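Local coordinates for protein potential RNA-dependent RNA polymerase (Human picobirnavirus, PDB 5I62) that carries out RNA-directed RNA synthesis, joining ribonucleoside triphosphates into a growing RNA chain in both transcription and genome replication of a double-stranded RNA virus, at residues A[6-11]-A[21-26]; A[17-22]-A[308-313]; A[116-121]-A[223-228]. All blocks are in the same frame, centred on the assembly; numbering follows the deposited sequence.

Overall arrangement
Read from the N terminus, the chain first closes a short loop: in interaction 1 segment 6-11 on helix 5-11 meets segment 21-26 on helix 17-28, with nine residues between them. The same helix 17-28 then opens a far longer loop, closed in interaction 2 by the hairpin turn between strands 306-309 and 312-314. These two contacts share A21 and Y22, lie with their centres about 3 Å apart and touch directly, W8 and F23 both packing against the hairpin. Interaction 3 is nested within the long loop and joins the bend at 116-121 to helix 208-228. Its centre is about 42 Å from the other two, across the chain's centre from interaction 2.

Interaction 1: A[6-11]-A[21-26]; sequences NVWSKY and AYFSNV
W8 and F23 alone join these two helical segments, a worked example of how two long aromatic side chains can bridge helices whose backbones remain well apart. Along the first segment, the carbonyl O of V7 accepts the backbone N-H of K10, with 2.8 Å between K10 N and V7 O, which closes a helical turn around W8. W8 does all the reaching on this side. Its CG stands opposite the backbone N (chi1 -180°), and the indole extends toward helix 17-28 while F23 arrives from the opposite direction, so the gap of 13.2 Å between W8 CA and F23 CA is filled by rings. The touching atoms belong to the benzo rim of the indole: F23 CE2 approaches that edge close to the ring plane, 3.7 Å from W8 CH2 and 3.8 Å from W8 CZ2. Relative to the F23 ring, W8 CH2 lies obliquely. The two form an oblique aromatic pair, with the planes at 63° and the centroids of the W8 six-membered ring and the F23 ring 5.8 Å apart. The contact is small but buried, and purely apolar. Farther along, Y11 N binds back to W8 O at 3.0 Å, and the Y11 side chain takes another course, its hydroxyl hydrogen-bonded to that of Y315. The rings of F12 and W310 also meet the indole, and A307 and I313, on the strands of the adjoining hairpin, line it. F23 rests on N309 of that hairpin and on V183, so the aromatic bridge between the two N-terminal helices packs on strands 176-189, 306-309 and 312-314 of the mixed sheet.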
loop_
_atom_site.group_PDB
_atom_site.type_symbol
_atom_site.label_atom_id
_atom_site.label_comp_id
_atom_site.label_asym_id
_atom_site.label_seq_id
_atom_site.Cartn_x
_atom_site.Cartn_y
_atom_site.Cartn_z
ATOM N N ASN A 6 33.313 9.780 8.981
ATOM C CA ASN A 6 33.336 10.775 7.917
ATOM C C ASN A 6 32.911 10.197 6.568
ATOM O O ASN A 6 32.892 10.931 5.578
ATOM C CB ASN A 6 34.717 11.451 7.834
ATOM C CG ASN A 6 35.827 10.499 7.409
ATOM O OD1 ASN A 6 35.641 9.278 7.360
ATOM N ND2 ASN A 6 37.000 11.061 7.114
ATOM N N VAL A 7 32.559 8.916 6.498
ATOM C CA VAL A 7 31.814 8.410 5.344
ATOM C C VAL A 7 30.315 8.493 5.597
ATOM O O VAL A 7 29.556 8.939 4.732
ATOM C CB VAL A 7 32.252 6.977 4.981
ATOM C CG1 VAL A 7 31.365 6.417 3.862
ATOM C CG2 VAL A 7 33.701 6.968 4.527
ATOM N N TRP A 8 29.894 8.123 6.813
ATOM C CA TRP A 8 28.504 8.291 7.220
ATOM C C TRP A 8 28.034 9.724 7.008
ATOM O O TRP A 8 26.904 9.957 6.564
ATOM C CB TRP A 8 28.348 7.871 8.683
ATOM C CG TRP A 8 26.965 7.975 9.265
ATOM C CD1 TRP A 8 26.534 8.874 10.206
ATOM C CD2 TRP A 8 25.835 7.129 8.971
ATOM N NE1 TRP A 8 25.208 8.651 10.503
ATOM C CE2 TRP A 8 24.757 7.585 9.766
ATOM C CE3 TRP A 8 25.631 6.046 8.106
ATOM C CZ2 TRP A 8 23.492 6.992 9.726
ATOM C CZ3 TRP A 8 24.377 5.450 8.067
ATOM C CH2 TRP A 8 23.319 5.926 8.874
ATOM N N SER A 9 28.900 10.705 7.289
ATOM C CA SER A 9 28.492 12.093 7.127
ATOM C C SER A 9 28.427 12.535 5.659
ATOM O O SER A 9 28.054 13.681 5.398
ATOM C CB SER A 9 29.424 13.015 7.930
ATOM O OG SER A 9 30.771 12.850 7.553
ATOM N N LYS A 10 28.764 11.661 4.701
ATOM C CA LYS A 10 28.510 11.950 3.296
ATOM C C LYS A 10 27.145 11.451 2.841
ATOM O O LYS A 10 26.674 11.852 1.769
ATOM C CB LYS A 10 29.594 11.337 2.413
ATOM C CG LYS A 10 30.992 11.853 2.702
ATOM C CD LYS A 10 32.010 11.125 1.831
ATOM C CE LYS A 10 33.435 11.529 2.229
ATOM N NZ LYS A 10 33.527 13.020 2.344
ATOM N N TYR A 11 26.520 10.580 3.631
ATOM C CA TYR A 11 25.156 10.113 3.425
ATOM C C TYR A 11 24.144 10.936 4.202
ATOM O O TYR A 11 23.019 11.133 3.735
ATOM C CB TYR A 11 25.031 8.648 3.846
ATOM C CG TYR A 11 25.775 7.693 2.948
ATOM C CD1 TYR A 11 27.134 7.483 3.098
ATOM C CD2 TYR A 11 25.103 6.984 1.952
ATOM C CE1 TYR A 11 27.819 6.605 2.266
ATOM C CE2 TYR A 11 25.775 6.103 1.128
ATOM C CZ TYR A 11 27.130 5.920 1.285
ATOM O OH TYR A 11 27.804 5.043 0.458
ATOM N N ALA A 21 18.457 9.212 17.459
ATOM C CA ALA A 21 17.356 8.572 18.167
ATOM C C ALA A 21 16.664 7.546 17.287
ATOM O O ALA A 21 16.290 6.463 17.755
ATOM C CB ALA A 21 16.346 9.614 18.618
ATOM N N TYR A 22 16.442 7.898 16.019
ATOM C CA TYR A 22 15.754 6.996 15.101
ATOM C C TYR A 22 16.426 5.631 15.078
ATOM O O TYR A 22 15.777 4.602 15.292
ATOM C CB TYR A 22 15.708 7.598 13.697
ATOM C CG TYR A 22 14.945 6.730 12.718
ATOM C CD1 TYR A 22 13.566 6.860 12.568
ATOM C CD2 TYR A 22 15.601 5.763 11.969
ATOM C CE1 TYR A 22 12.864 6.049 11.682
ATOM C CE2 TYR A 22 14.904 4.946 11.090
ATOM C CZ TYR A 22 13.546 5.104 10.949
ATOM O OH TYR A 22 12.872 4.294 10.064
ATOM N N PHE A 23 17.733 5.597 14.828
ATOM C CA PHE A 23 18.395 4.306 14.692
ATOM C C PHE A 23 18.527 3.576 16.026
ATOM O O PHE A 23 18.555 2.334 16.046
ATOM C CB PHE A 23 19.745 4.470 14.009
ATOM C CG PHE A 23 19.639 4.592 12.513
ATOM C CD1 PHE A 23 19.019 3.585 11.777
ATOM C CD2 PHE A 23 20.122 5.702 11.842
ATOM C CE1 PHE A 23 18.912 3.664 10.393
ATOM C CE2 PHE A 23 20.011 5.793 10.451
ATOM C CZ PHE A 23 19.405 4.764 9.733
ATOM N N SER A 24 18.605 4.306 17.144
ATOM C CA SER A 24 18.538 3.649 18.450
ATOM C C SER A 24 17.232 2.890 18.595
ATOM O O SER A 24 17.204 1.780 19.124
ATOM C CB SER A 24 18.648 4.669 19.589
ATOM O OG SER A 24 19.871 5.368 19.515
ATOM N N ASN A 25 16.131 3.511 18.182
ATOM C CA ASN A 25 14.843 2.843 18.252
ATOM C C ASN A 25 14.780 1.656 17.289
ATOM O O ASN A 25 14.171 0.624 17.608
ATOM C CB ASN A 25 13.724 3.837 17.975
ATOM C CG ASN A 25 12.356 3.205 18.068
ATOM O OD1 ASN A 25 11.625 3.135 17.073
ATOM N ND2 ASN A 25 12.012 2.702 19.249
ATOM N N VAL A 26 15.412 1.772 16.117
ATOM C CA VAL A 26 15.497 0.621 15.210
ATOM C C VAL A 26 16.206 -0.546 15.896
ATOM O O VAL A 26 15.764 -1.699 15.828
ATOM C CB VAL A 26 16.203 1.001 13.896
ATOM C CG1 VAL A 26 16.513 -0.274 13.084
ATOM C CG2 VAL A 26 15.346 1.979 13.068
#

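Interaction 2: A[17-22]-A[308-313]; sequences PGLRAY and YNWGEI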
loop_
_atom_site.group_PDB
_atom_site.type_symbol
_atom_site.label_atom_id
_atom_site.label_comp_id
_atom_site.label_asym_id
_atom_site.label_seq_id
_atom_site.Cartn_x
_atom_site.Cartn_y
_atom_site.Cartn_z
ATOM N N PRO A 17 20.696 14.751 15.915
ATOM C CA PRO A 17 20.142 13.993 17.050
ATOM C C PRO A 17 18.893 13.194 16.709
ATOM O O PRO A 17 18.715 12.095 17.248
ATOM C CB PRO A 17 19.824 15.098 18.073
ATOM C CG PRO A 17 20.840 16.146 17.793
ATOM C CD PRO A 17 20.951 16.161 16.270
ATOM N N GLY A 18 18.007 13.732 15.867
ATOM C CA GLY A 18 16.813 12.986 15.489
ATOM C C GLY A 18 17.134 11.683 14.777
ATOM O O GLY A 18 16.499 10.650 15.020
ATOM N N LEU A 19 18.123 11.716 13.875
ATOM C CA LEU A 19 18.559 10.500 13.193
ATOM C C LEU A 19 19.170 9.520 14.182
ATOM O O LEU A 19 18.989 8.301 14.072
ATOM C CB LEU A 19 19.573 10.855 12.107
ATOM C CG LEU A 19 20.023 9.757 11.145
ATOM C CD1 LEU A 19 18.822 9.154 10.388
ATOM C CD2 LEU A 19 21.089 10.295 10.197
ATOM N N ARG A 20 19.920 10.046 15.146
ATOM C CA ARG A 20 20.532 9.222 16.176
ATOM C C ARG A 20 19.482 8.490 17.006
ATOM O O ARG A 20 19.594 7.281 17.246
ATOM C CB ARG A 20 21.398 10.117 17.058
ATOM C CG ARG A 20 21.964 9.417 18.237
ATOM C CD ARG A 20 22.641 8.189 17.812
ATOM N NE ARG A 20 24.045 8.439 17.578
ATOM C CZ ARG A 20 24.954 7.479 17.610
ATOM N NH1 ARG A 20 24.557 6.227 17.843
ATOM N NH2 ARG A 20 26.233 7.764 17.396
ATOM N N ALA A 21 18.457 9.212 17.459
ATOM C CA ALA A 21 17.356 8.572 18.167
ATOM C C ALA A 21 16.664 7.546 17.287
ATOM O O ALA A 21 16.290 6.463 17.755
ATOM C CB ALA A 21 16.346 9.614 18.618
ATOM N N TYR A 22 16.442 7.898 16.019
ATOM C CA TYR A 22 15.754 6.996 15.101
ATOM C C TYR A 22 16.426 5.631 15.078
ATOM O O TYR A 22 15.777 4.602 15.292
ATOM C CB TYR A 22 15.708 7.598 13.697
ATOM C CG TYR A 22 14.945 6.730 12.718
ATOM C CD1 TYR A 22 13.566 6.860 12.568
ATOM C CD2 TYR A 22 15.601 5.763 11.969
ATOM C CE1 TYR A 22 12.864 6.049 11.682
ATOM C CE2 TYR A 22 14.904 4.946 11.090
ATOM C CZ TYR A 22 13.546 5.104 10.949
ATOM O OH TYR A 22 12.872 4.294 10.064
ATOM N N TYR A 308 20.632 0.827 7.533
ATOM C CA TYR A 308 19.779 0.077 8.447
ATOM C C TYR A 308 20.170 0.252 9.911
ATOM O O TYR A 308 19.444 -0.221 10.794
ATOM C CB TYR A 308 19.775 -1.414 8.076
ATOM C CG TYR A 308 21.147 -2.059 8.074
ATOM C CD1 TYR A 308 21.646 -2.677 9.216
ATOM C CD2 TYR A 308 21.931 -2.066 6.926
ATOM C CE1 TYR A 308 22.892 -3.270 9.222
ATOM C CE2 TYR A 308 23.184 -2.658 6.914
ATOM C CZ TYR A 308 23.657 -3.260 8.067
ATOM O OH TYR A 308 24.905 -3.844 8.070
ATOM N N ASN A 309 21.280 0.931 10.184
ATOM C CA ASN A 309 21.686 1.278 11.539
ATOM C C ASN A 309 22.612 2.481 11.437
ATOM O O ASN A 309 23.064 2.839 10.353
ATOM C CB ASN A 309 22.366 0.098 12.245
ATOM C CG ASN A 309 22.495 0.303 13.762
ATOM O OD1 ASN A 309 21.978 1.266 14.323
ATOM N ND2 ASN A 309 23.183 -0.617 14.418
ATOM N N TRP A 310 22.874 3.121 12.579
ATOM C CA TRP A 310 23.820 4.232 12.579
ATOM C C TRP A 310 25.177 3.744 12.092
ATOM O O TRP A 310 25.776 2.851 12.693
ATOM C CB TRP A 310 23.942 4.836 13.976
ATOM C CG TRP A 310 24.805 6.039 13.996
ATOM C CD1 TRP A 310 26.161 6.077 14.148
ATOM C CD2 TRP A 310 24.380 7.391 13.835
ATOM N NE1 TRP A 310 26.609 7.379 14.104
ATOM C CE2 TRP A 310 25.534 8.207 13.925
ATOM C CE3 TRP A 310 23.136 7.997 13.648
ATOM C CZ2 TRP A 310 25.480 9.591 13.815
ATOM C CZ3 TRP A 310 23.080 9.378 13.546
ATOM C CH2 TRP A 310 24.249 10.161 13.628
ATOM N N GLY A 311 25.652 4.302 10.984
ATOM C CA GLY A 311 26.943 3.896 10.472
ATOM C C GLY A 311 26.970 2.580 9.719
ATOM O O GLY A 311 28.051 2.058 9.450
ATOM N N GLU A 312 25.816 2.009 9.380
ATOM C CA GLU A 312 25.779 0.716 8.707
ATOM C C GLU A 312 24.918 0.819 7.464
ATOM O O GLU A 312 23.761 1.239 7.544
ATOM C CB GLU A 312 25.267 -0.387 9.634
ATOM C CG GLU A 312 26.143 -0.553 10.857
ATOM C CD GLU A 312 25.798 -1.794 11.635
ATOM O OE1 GLU A 312 25.947 -2.903 11.076
ATOM O OE2 GLU A 312 25.353 -1.662 12.790
ATOM N N ILE A 313 25.485 0.417 6.331
ATOM C CA ILE A 313 24.870 0.581 5.027
ATOM C C ILE A 313 25.073 -0.704 4.235
ATOM O O ILE A 313 26.162 -1.285 4.226
ATOM C CB ILE A 313 25.454 1.794 4.273
ATOM C CG1 ILE A 313 25.340 3.078 5.108
ATOM C CG2 ILE A 313 24.758 1.971 2.913
ATOM C CD1 ILE A 313 26.090 4.271 4.487
#
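R20 leaves its helix with CG opposite the backbone N and then folds at chi2 and chi3, the latter at 93°; this double bend swings the guanidinium round to lie over the indole of W310, whose own CG is likewise opposite its backbone N. The two side chains cross at about a right angle, yet their flat groups end nearly parallel, 15° apart. R20 CZ sits 3.7 Å from the centroid of the five-membered ring and only 4° off its normal, a cation-pi stack. R20 NH2 and W310 NE1 are 3.3 Å apart, but both are donors, and they meet face over face without bonding. Deeper in, L19 CG touches the indole obliquely, 3.9 Å from W310 CZ3, so that a charged and an apolar neighbour in sequence share one indole, over its five-membered ring and at CZ3 respectively.

The turn that presents W310 is braced from within. E312 N binds N309 O at 3.0 Å, while N309 uses both ends of its amide: OD1 receives W310 N from above the carbonyl plane, and ND2 binds E312 OE2 at 2.9 Å. G311 supplies the positive phi of a type II turn. The arrangement is that of a beta-hairpin whose turn offers a tryptophan to a helix; this hairpin lies in the polymerase catalytic region and probably belongs to the fingers.

Interaction 3: A[116-121]-A[223-228]; sequences SEWKGV and LTFQRL
W118 with F225, and V121 with T224 and L228, form the first shell between the bend at 116-121 and the end of helix 208-228, illustrating how two overlapping turns can present two apolar side chains to one helix. F225 CZ comes 3.6 Å from W118 CE3, at the benzo part of the indole. The rings cross obliquely, their planes 50° apart and the centroid of the W118 six-membered ring 5.6 Å from that of F225. V121 CG1 lies between T224 CG2 (3.7 Å) and L228 CD1 (3.8 Å), and V121 CG2 presses on the same L228 CD1 at 3.5 Å, tighter than usual for carbons. T224 and L228 can flank it together because they are one helical turn apart, linked by the bond from L228 N to T224 O.

The next shell sets these groups in place. A type I turn from S116 to K119 overlaps a type II turn from W118 to V121, sharing W118 and K119; in the second, V121 N lies 3.1 Å from W118 O and G120 takes the positive phi. W118 CG is held between its backbone N and carbonyl carbon (chi1 52°), which turns the indole toward the helix. Farther out, L280 and L284 of helix 271-284, with L333 of helix 327-345, pack round the indole; L284 and L333 touch F225 as well. E117 OE1 forms a salt bridge with R336 NE and a hydrogen bond with H340 NE2, tying the bend to helix 327-345.

The polar atoms find partners outside the contact: W118 NE1 at D283 OD2, T224 OG1 at P220 O. What crosses between the segments is apolar and only partly buried, and the W118 NE1 bond to D283 probably helps fix the rotation of the indole.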
loop_
_atom_site.group_PDB
_atom_site.type_symbol
_atom_site.label_atom_id
_atom_site.label_comp_id
_atom_site.label_asym_id
_atom_site.label_seq_id
_atom_site.Cartn_x
_atom_site.Cartn_y
_atom_site.Cartn_z
ATOM N N SER A 116 -1.712 -1.833 -25.419
ATOM C CA SER A 116 -2.902 -1.532 -26.202
ATOM C C SER A 116 -3.990 -0.898 -25.355
ATOM O O SER A 116 -4.810 -0.141 -25.879
ATOM C CB SER A 116 -3.427 -2.802 -26.866
ATOM O OG SER A 116 -2.469 -3.267 -27.787
ATOM N N GLU A 117 -4.022 -1.191 -24.051
ATOM C CA GLU A 117 -5.056 -0.589 -23.215
ATOM C C GLU A 117 -4.931 0.925 -23.123
ATOM O O GLU A 117 -5.908 1.582 -22.774
ATOM C CB GLU A 117 -5.051 -1.183 -21.814
ATOM C CG GLU A 117 -5.364 -2.657 -21.770
ATOM C CD GLU A 117 -5.592 -3.146 -20.351
ATOM O OE1 GLU A 117 -4.676 -3.791 -19.787
ATOM O OE2 GLU A 117 -6.682 -2.867 -19.790
ATOM N N TRP A 118 -3.763 1.500 -23.414
ATOM C CA TRP A 118 -3.626 2.951 -23.406
ATOM C C TRP A 118 -3.301 3.527 -24.787
ATOM O O TRP A 118 -2.700 4.599 -24.887
ATOM C CB TRP A 118 -2.615 3.402 -22.345
ATOM C CG TRP A 118 -1.259 2.758 -22.344
ATOM C CD1 TRP A 118 -0.252 2.938 -23.259
ATOM C CD2 TRP A 118 -0.736 1.869 -21.347
ATOM N NE1 TRP A 118 0.859 2.205 -22.897
ATOM C CE2 TRP A 118 0.591 1.544 -21.728
ATOM C CE3 TRP A 118 -1.260 1.310 -20.178
ATOM C CZ2 TRP A 118 1.393 0.690 -20.980
ATOM C CZ3 TRP A 118 -0.460 0.468 -19.432
ATOM C CH2 TRP A 118 0.849 0.162 -19.833
ATOM N N LYS A 119 -3.704 2.835 -25.849
ATOM C CA LYS A 119 -3.680 3.404 -27.189
ATOM C C LYS A 119 -4.377 4.759 -27.210
ATOM O O LYS A 119 -5.474 4.912 -26.675
ATOM C CB LYS A 119 -4.382 2.461 -28.159
ATOM C CG LYS A 119 -4.163 2.800 -29.609
ATOM C CD LYS A 119 -2.904 2.104 -30.102
ATOM C CE LYS A 119 -3.093 0.585 -30.065
ATOM N NZ LYS A 119 -1.823 -0.178 -30.309
ATOM N N GLY A 120 -3.742 5.737 -27.847
ATOM C CA GLY A 120 -4.335 7.046 -27.995
ATOM C C GLY A 120 -4.215 7.950 -26.790
ATOM O O GLY A 120 -4.544 9.140 -26.899
ATOM N N VAL A 121 -3.770 7.426 -25.645
ATOM C CA VAL A 121 -3.524 8.263 -24.477
ATOM C C VAL A 121 -2.484 9.338 -24.793
ATOM O O VAL A 121 -1.573 9.143 -25.607
ATOM C CB VAL A 121 -3.082 7.385 -23.293
ATOM C CG1 VAL A 121 -2.709 8.211 -22.075
ATOM C CG2 VAL A 121 -4.201 6.437 -22.934
ATOM N N LEU A 223 -1.916 10.601 -12.415
ATOM C CA LEU A 223 -2.997 11.540 -12.716
ATOM C C LEU A 223 -3.699 11.195 -14.025
ATOM O O LEU A 223 -4.935 11.236 -14.105
ATOM C CB LEU A 223 -2.472 12.972 -12.788
ATOM C CG LEU A 223 -2.692 13.852 -11.565
ATOM C CD1 LEU A 223 -2.280 15.288 -11.899
ATOM C CD2 LEU A 223 -4.159 13.777 -11.120
ATOM N N THR A 224 -2.915 10.916 -15.072
ATOM C CA THR A 224 -3.465 10.504 -16.362
ATOM C C THR A 224 -4.274 9.217 -16.240
ATOM O O THR A 224 -5.387 9.119 -16.769
ATOM C CB THR A 224 -2.330 10.323 -17.370
ATOM O OG1 THR A 224 -1.800 11.601 -17.717
ATOM C CG2 THR A 224 -2.824 9.608 -18.641
ATOM N N PHE A 225 -3.719 8.212 -15.558
ATOM C CA PHE A 225 -4.433 6.953 -15.378
ATOM C C PHE A 225 -5.706 7.154 -14.569
ATOM O O PHE A 225 -6.736 6.531 -14.858
ATOM C CB PHE A 225 -3.528 5.916 -14.714
ATOM C CG PHE A 225 -2.657 5.167 -15.685
ATOM C CD1 PHE A 225 -1.931 5.839 -16.649
ATOM C CD2 PHE A 225 -2.581 3.783 -15.645
ATOM C CE1 PHE A 225 -1.145 5.152 -17.558
ATOM C CE2 PHE A 225 -1.785 3.085 -16.550
ATOM C CZ PHE A 225 -1.072 3.773 -17.502
ATOM N N GLN A 226 -5.657 8.030 -13.561
ATOM C CA GLN A 226 -6.843 8.333 -12.759
ATOM C C GLN A 226 -7.954 8.927 -13.611
ATOM O O GLN A 226 -9.120 8.526 -13.505
ATOM C CB GLN A 226 -6.485 9.292 -11.618
ATOM C CG GLN A 226 -5.734 8.633 -10.491
ATOM C CD GLN A 226 -5.216 9.629 -9.469
ATOM O OE1 GLN A 226 -4.845 10.760 -9.806
ATOM N NE2 GLN A 226 -5.182 9.206 -8.211
ATOM N N ARG A 227 -7.610 9.890 -14.466
ATOM C CA ARG A 227 -8.638 10.547 -15.266
ATOM C C ARG A 227 -9.200 9.626 -16.346
ATOM O O ARG A 227 -10.367 9.761 -16.724
ATOM C CB ARG A 227 -8.074 11.824 -15.860
ATOM C CG ARG A 227 -7.807 12.854 -14.763
ATOM C CD ARG A 227 -7.660 14.235 -15.333
ATOM N NE ARG A 227 -6.411 14.360 -16.057
ATOM C CZ ARG A 227 -5.390 15.104 -15.643
ATOM N NH1 ARG A 227 -5.492 15.798 -14.520
ATOM N NH2 ARG A 227 -4.281 15.156 -16.365
ATOM N N LEU A 228 -8.401 8.695 -16.849
ATOM C CA LEU A 228 -8.902 7.707 -17.801
ATOM C C LEU A 228 -9.602 6.529 -17.132
ATOM O O LEU A 228 -10.251 5.739 -17.828
ATOM C CB LEU A 228 -7.761 7.178 -18.656
ATOM C CG LEU A 228 -7.245 8.282 -19.580
ATOM C CD1 LEU A 228 -5.999 7.819 -20.282
ATOM C CD2 LEU A 228 -8.324 8.663 -20.581
#